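Coenzyme f420-dependent n5,n10-methylenetetrahydromethanopterin reductase (Methanopyrus kandleri, PDB 1EZW) catalyses the reversible, coenzyme F420-dependent reduction of methylenetetrahydromethanopterin to methyltetrahydromethanopterin, a step in methanogenesis from carbon dioxide. Local coordinates at residues L194-N199 against A227-F232; H264-E269 against I295-I300. All coordinates share one frame; numbering follows the deposited sequence. Where two conformers were deposited one is given.

Contact 1 of 2, residues L194-N199 against A227-F232; sequences LVNASN and AAYTCF
Leu194 lies over one face of the Tyr229 ring: its CB stands 4.2 Å from the ring centroid, almost on the ring normal, a CH-pi contact. Leu194 CG is set anti to its own carbonyl carbon (chi1 -61°), and from there the branches divide, CD1 reaching the phenol end while CD2 also packs on Ala227 CB at 3.6 Å. The amide of Asn196 comes to the same ring at its edge, ND2 lying 3.4 Å from Tyr229 CD2, with the amide and ring planes 26° apart. Trp35 meets Tyr229 edge-to-face from elsewhere in the chain. The phenol OH is buried with no hydrogen-bonding partner in the model; the contacts described here are to the ring and its CB. Cutting Tyr229 back to an alanine would probably leave Leu194 without the ring it lies on and the Asn196 amide without the edge it meets.

These are neighbouring parallel strands of the TIM barrel, 192-196 and 225-229, linked through helix 200-216 in a beta-alpha-beta unit. Val195 is bonded through both its N and its O: the N gives a nearly straight bond to Ala227 O (2.9 Å), and the O accepts Tyr229 N at 2.8 Å. Val195 and Ala228 turn to the other face of the sheet, where both touch Phe203 of the connecting helix.

Beyond the strands the pairing frays into a weak, bent bond from Ala197 N to Tyr229 O, and a side chain takes over. A chi1 of -53° sets Ser198 OG beside its own backbone N and against Thr230 CA, where it accepts Cys231 N at 3.1 Å, while the Thr230 hydroxyl turns to Val323 O on the next strand.

Contact 2 of 2, residues H264-E269 against I295-I300; sequences HGIDTE and IEAFSI
A Schellman motif ends helix 258-263, with Gly265 at positive phi as its C-prime residue, and the side chains just around that turn pack on the last turn of helix 292-298. Ala297 CB presses against the base of the His264 side chain, 3.4 Å from His264 CG. The imidazole also meets Phe298, His264 CD2 lying 3.8 Å from Phe298 CE2, but the two ring planes stand at 67° in an oblique pairing. With CG1 anti to the carbonyl carbon (chi1 -61°), Ile266 reaches the same phenyl, its CG1 3.9 Å from Phe298 CE1.

Both imidazole nitrogens are engaged. His264 ND1 binds a water at 2.8 Å that lies in the ring plane; in the conformer given, this water donates to Glu296 OE1, a link made less certain by a second Glu296 conformer. His264 NE2 bonds to Asp202 OD1 at the start of helix 200-216. The Asp202 bond and the water on ND1 would hold the turn of the ring. On the helix side, Ser299 OG donates back to Ile295 O at 2.8 Å. His264, Ile266, Ala297 and Phe298 thus meet where a glycine-terminated helix end, a Schellman motif, joins the end of another helix.

How the contacts relate
Contact 1 comes first along the chain and closes before contact 2 opens; their centres are about 14 Å apart. Contact 1 sits in the barrel sheet, its centre about 8 Å from the centre of the chain, whereas contact 2 lies farther out, its centre about 21 Å from that point, among helices inserted between strands 225-229 and 321-324. They nevertheless touch directly. Asn199, the N-cap of helix 200-216, probably hydrogen-bonds through ND2 to Glu296 O, and Cys231 O probably accepts Ile300 N where strands 232-234 and 300-302 form a small parallel sheet. Through these joints the outlying helices are fastened to the strand ends of the TIM barrel.

Contact 1 of 2, residues L194-N199 against A227-F232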
loop_
_atom_site.group_PDB
_atom_site.type_symbol
_atom_site.label_atom_id
_atom_site.label_comp_id
_atom_site.label_asym_id
_atom_site.label_seq_id
_atom_site.Cartn_x
_atom_site.Cartn_y
_atom_site.Cartn_z
ATOM N N LEU A 194 -8.044 25.776 13.499
ATOM C CA LEU A 194 -7.978 24.668 14.443
ATOM C C LEU A 194 -7.766 25.268 15.812
ATOM O O LEU A 194 -6.694 25.815 16.133
ATOM C CB LEU A 194 -6.799 23.738 14.073
ATOM C CG LEU A 194 -6.948 23.135 12.672
ATOM C CD1 LEU A 194 -5.621 22.483 12.221
ATOM C CD2 LEU A 194 -8.060 22.109 12.684
ATOM N N VAL A 195 -8.819 25.213 16.620
ATOM C CA VAL A 195 -8.769 25.755 17.969
ATOM C C VAL A 195 -8.734 24.632 18.992
ATOM O O VAL A 195 -9.621 23.788 19.015
ATOM C CB VAL A 195 -10.011 26.639 18.207
ATOM C CG1 VAL A 195 -9.983 27.232 19.630
ATOM C CG2 VAL A 195 -10.058 27.721 17.160
ATOM N N ASN A 196 -7.691 24.618 19.810
ATOM C CA ASN A 196 -7.549 23.628 20.860
ATOM C C ASN A 196 -8.499 24.018 21.985
ATOM O O ASN A 196 -8.133 24.808 22.863
ATOM C CB ASN A 196 -6.111 23.602 21.397
ATOM C CG ASN A 196 -5.168 22.788 20.520
ATOM O OD1 ASN A 196 -3.947 22.862 20.662
ATOM N ND2 ASN A 196 -5.730 21.986 19.638
ATOM N N ALA A 197 -9.723 23.506 21.914
ATOM C CA ALA A 197 -10.725 23.775 22.959
ATOM C C ALA A 197 -11.876 22.823 22.766
ATOM O O ALA A 197 -12.120 22.366 21.646
ATOM C CB ALA A 197 -11.223 25.254 22.848
ATOM N N SER A 198 -12.633 22.569 23.842
ATOM C CA SER A 198 -13.742 21.633 23.781
ATOM C C SER A 198 -15.064 22.167 24.352
ATOM O O SER A 198 -16.034 21.420 24.441
ATOM C CB SER A 198 -13.347 20.359 24.568
ATOM O OG SER A 198 -12.093 19.847 24.105
ATOM N N ASN A 199 -15.107 23.452 24.679
ATOM C CA ASN A 199 -16.311 23.995 25.348
ATOM C C ASN A 199 -16.879 25.234 24.628
ATOM O O ASN A 199 -16.139 26.026 24.051
ATOM C CB ASN A 199 -15.887 24.280 26.798
ATOM C CG ASN A 199 -17.044 24.733 27.688
ATOM O OD1 ASN A 199 -17.505 25.879 27.598
ATOM N ND2 ASN A 199 -17.512 23.839 28.545
ATOM N N ALA A 227 -12.840 24.616 13.396
ATOM C CA ALA A 227 -12.625 23.251 13.888
ATOM C C ALA A 227 -12.198 23.195 15.321
ATOM O O ALA A 227 -11.207 23.825 15.726
ATOM C CB ALA A 227 -11.578 22.560 13.008
ATOM N N ALA A 228 -12.958 22.452 16.126
ATOM C CA ALA A 228 -12.608 22.304 17.517
ATOM C C ALA A 228 -11.717 21.079 17.692
ATOM O O ALA A 228 -12.165 19.972 17.426
ATOM C CB ALA A 228 -13.896 22.114 18.360
ATOM N N TYR A 229 -10.466 21.294 18.082
ATOM C CA TYR A 229 -9.537 20.189 18.334
ATOM C C TYR A 229 -9.829 19.834 19.799
ATOM O O TYR A 229 -9.304 20.465 20.725
ATOM C CB TYR A 229 -8.093 20.691 18.149
ATOM C CG TYR A 229 -7.395 20.243 16.863
ATOM C CD1 TYR A 229 -8.118 19.913 15.712
ATOM C CD2 TYR A 229 -6.006 20.214 16.794
ATOM C CE1 TYR A 229 -7.453 19.562 14.508
ATOM C CE2 TYR A 229 -5.339 19.872 15.616
ATOM C CZ TYR A 229 -6.062 19.549 14.481
ATOM O OH TYR A 229 -5.381 19.254 13.313
ATOM N N THR A 230 -10.659 18.810 20.005
ATOM C CA THR A 230 -11.099 18.426 21.348
ATOM C C THR A 230 -10.400 17.290 22.065
ATOM O O THR A 230 -9.652 16.511 21.464
ATOM C CB THR A 230 -12.590 18.022 21.321
ATOM O OG1 THR A 230 -12.729 16.705 20.739
ATOM C CG2 THR A 230 -13.414 19.018 20.475
ATOM N N CYS A 231 -10.602 17.256 23.379
ATOM C CA CYS A 231 -10.206 16.128 24.210
ATOM C C CYS A 231 -11.571 15.422 24.153
ATOM O O CYS A 231 -12.595 15.979 24.594
ATOM C CB CYS A 231 -9.886 16.560 25.630
ATOM S SG CYS A 231 -9.793 15.163 26.730
ATOM N N PHE A 232 -11.620 14.199 23.623
ATOM C CA PHE A 232 -12.918 13.571 23.408
ATOM C C PHE A 232 -12.939 12.175 23.980
ATOM O O PHE A 232 -11.950 11.433 23.840
ATOM C CB PHE A 232 -13.130 13.516 21.882
ATOM C CG PHE A 232 -14.499 13.160 21.442
ATOM C CD1 PHE A 232 -15.368 14.151 20.997
ATOM C CD2 PHE A 232 -14.885 11.831 21.347
ATOM C CE1 PHE A 232 -16.613 13.818 20.445
ATOM C CE2 PHE A 232 -16.130 11.483 20.801
ATOM C CZ PHE A 232 -16.985 12.464 20.351
#

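Contact 2 of 2, residues H264-E269 against I295-I300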
loop_
_atom_site.group_PDB
_atom_site.type_symbol
_atom_site.label_atom_id
_atom_site.label_comp_id
_atom_site.label_asym_id
_atom_site.label_seq_id
_atom_site.Cartn_x
_atom_site.Cartn_y
_atom_site.Cartn_z
ATOM N N HIS A 264 -13.644 29.171 32.951
ATOM C CA HIS A 264 -14.348 27.936 33.253
ATOM C C HIS A 264 -14.572 27.719 34.745
ATOM O O HIS A 264 -14.972 26.639 35.167
ATOM C CB HIS A 264 -13.582 26.751 32.611
ATOM C CG HIS A 264 -13.576 26.788 31.103
ATOM N ND1 HIS A 264 -14.705 26.549 30.348
ATOM C CD2 HIS A 264 -12.613 27.161 30.222
ATOM C CE1 HIS A 264 -14.444 26.777 29.071
ATOM N NE2 HIS A 264 -13.179 27.150 28.967
ATOM N N GLY A 265 -14.324 28.771 35.523
ATOM C CA GLY A 265 -14.516 28.716 36.965
ATOM C C GLY A 265 -13.769 27.574 37.610
ATOM O O GLY A 265 -14.292 26.900 38.510
ATOM N N ILE A 266 -12.538 27.356 37.165
ATOM C CA ILE A 266 -11.737 26.260 37.687
ATOM C C ILE A 266 -11.089 26.530 39.038
ATOM O O ILE A 266 -10.590 27.622 39.286
ATOM C CB ILE A 266 -10.631 25.867 36.687
ATOM C CG1 ILE A 266 -11.269 25.403 35.372
ATOM C CG2 ILE A 266 -9.780 24.753 37.254
ATOM C CD1 ILE A 266 -12.165 24.158 35.506
ATOM N N ASP A 267 -11.094 25.513 39.893
ATOM C CA ASP A 267 -10.489 25.594 41.221
ATOM C C ASP A 267 -8.996 25.809 40.969
ATOM O O ASP A 267 -8.246 24.848 40.781
ATOM C CB ASP A 267 -10.710 24.273 41.977
ATOM C CG ASP A 267 -10.236 24.323 43.420
ATOM O OD1 ASP A 267 -9.170 24.916 43.678
ATOM O OD2 ASP A 267 -10.923 23.734 44.290
ATOM N N THR A 268 -8.573 27.069 40.956
ATOM C CA THR A 268 -7.178 27.405 40.692
ATOM C C THR A 268 -6.240 26.793 41.721
ATOM O O THR A 268 -5.024 26.792 41.546
ATOM C CB THR A 268 -6.978 28.921 40.681
ATOM O OG1 THR A 268 -8.048 29.532 39.950
ATOM C CG2 THR A 268 -5.664 29.273 39.988
ATOM N N GLU A 269 -6.814 26.280 42.804
ATOM C CA GLU A 269 -6.024 25.644 43.845
ATOM C C GLU A 269 -5.681 24.243 43.349
ATOM O O GLU A 269 -4.507 23.911 43.151
ATOM C CB GLU A 269 -6.825 25.570 45.145
ATOM C CG GLU A 269 -7.321 26.934 45.615
ATOM C CD GLU A 269 -8.194 26.860 46.861
ATOM O OE1 GLU A 269 -7.693 26.388 47.914
ATOM O OE2 GLU A 269 -9.377 27.275 46.778
ATOM N N ILE A 295 -13.443 18.534 33.737
ATOM C CA ILE A 295 -13.858 17.623 32.679
ATOM C C ILE A 295 -14.878 18.311 31.773
ATOM O O ILE A 295 -14.826 18.178 30.550
ATOM C CB ILE A 295 -14.407 16.321 33.291
ATOM C CG1 ILE A 295 -13.229 15.568 33.935
ATOM C CG2 ILE A 295 -15.156 15.490 32.241
ATOM C CD1 ILE A 295 -13.629 14.341 34.723
ATOM N N GLU A 296 -15.806 19.070 32.357
ATOM C CA GLU A 296 -16.813 19.778 31.563
ATOM C C GLU A 296 -16.161 20.910 30.762
ATOM O O GLU A 296 -16.556 21.221 29.639
ATOM C CB GLU A 296 -17.884 20.354 32.510
ATOM C CG GLU A 296 -19.085 21.054 31.880
ATOM C CD GLU A 296 -18.747 22.350 31.178
ATOM O OE1 GLU A 296 -17.801 23.057 31.596
ATOM O OE2 GLU A 296 -19.461 22.675 30.211
ATOM N N ALA A 297 -15.151 21.533 31.338
ATOM C CA ALA A 297 -14.515 22.624 30.653
ATOM C C ALA A 297 -13.582 22.204 29.522
ATOM O O ALA A 297 -13.546 22.848 28.465
ATOM C CB ALA A 297 -13.722 23.449 31.652
ATOM N N PHE A 298 -12.860 21.113 29.752
ATOM C CA PHE A 298 -11.814 20.744 28.811
ATOM C C PHE A 298 -11.942 19.471 28.007
ATOM O O PHE A 298 -10.952 19.018 27.436
ATOM C CB PHE A 298 -10.485 20.750 29.574
ATOM C CG PHE A 298 -10.207 22.068 30.288
ATOM C CD1 PHE A 298 -10.061 22.119 31.679
ATOM C CD2 PHE A 298 -10.138 23.253 29.566
ATOM C CE1 PHE A 298 -9.858 23.347 32.330
ATOM C CE2 PHE A 298 -9.937 24.484 30.203
ATOM C CZ PHE A 298 -9.796 24.525 31.593
ATOM N N SER A 299 -13.137 18.914 27.932
ATOM C CA SER A 299 -13.327 17.690 27.150
ATOM C C SER A 299 -14.795 17.567 26.806
ATOM O O SER A 299 -15.659 18.292 27.368
ATOM C CB SER A 299 -12.917 16.445 27.954
ATOM O OG SER A 299 -13.920 16.068 28.908
ATOM N N ILE A 300 -15.067 16.682 25.856
ATOM C CA ILE A 300 -16.422 16.319 25.479
ATOM C C ILE A 300 -16.387 14.850 25.873
ATOM O O ILE A 300 -15.770 14.016 25.193
ATOM C CB ILE A 300 -16.683 16.451 23.981
ATOM C CG1 ILE A 300 -16.684 17.920 23.571
ATOM C CG2 ILE A 300 -18.039 15.862 23.626
ATOM C CD1 ILE A 300 -16.868 18.067 22.077
HETATM O O HOH W 1 -17.009 25.628 31.657
#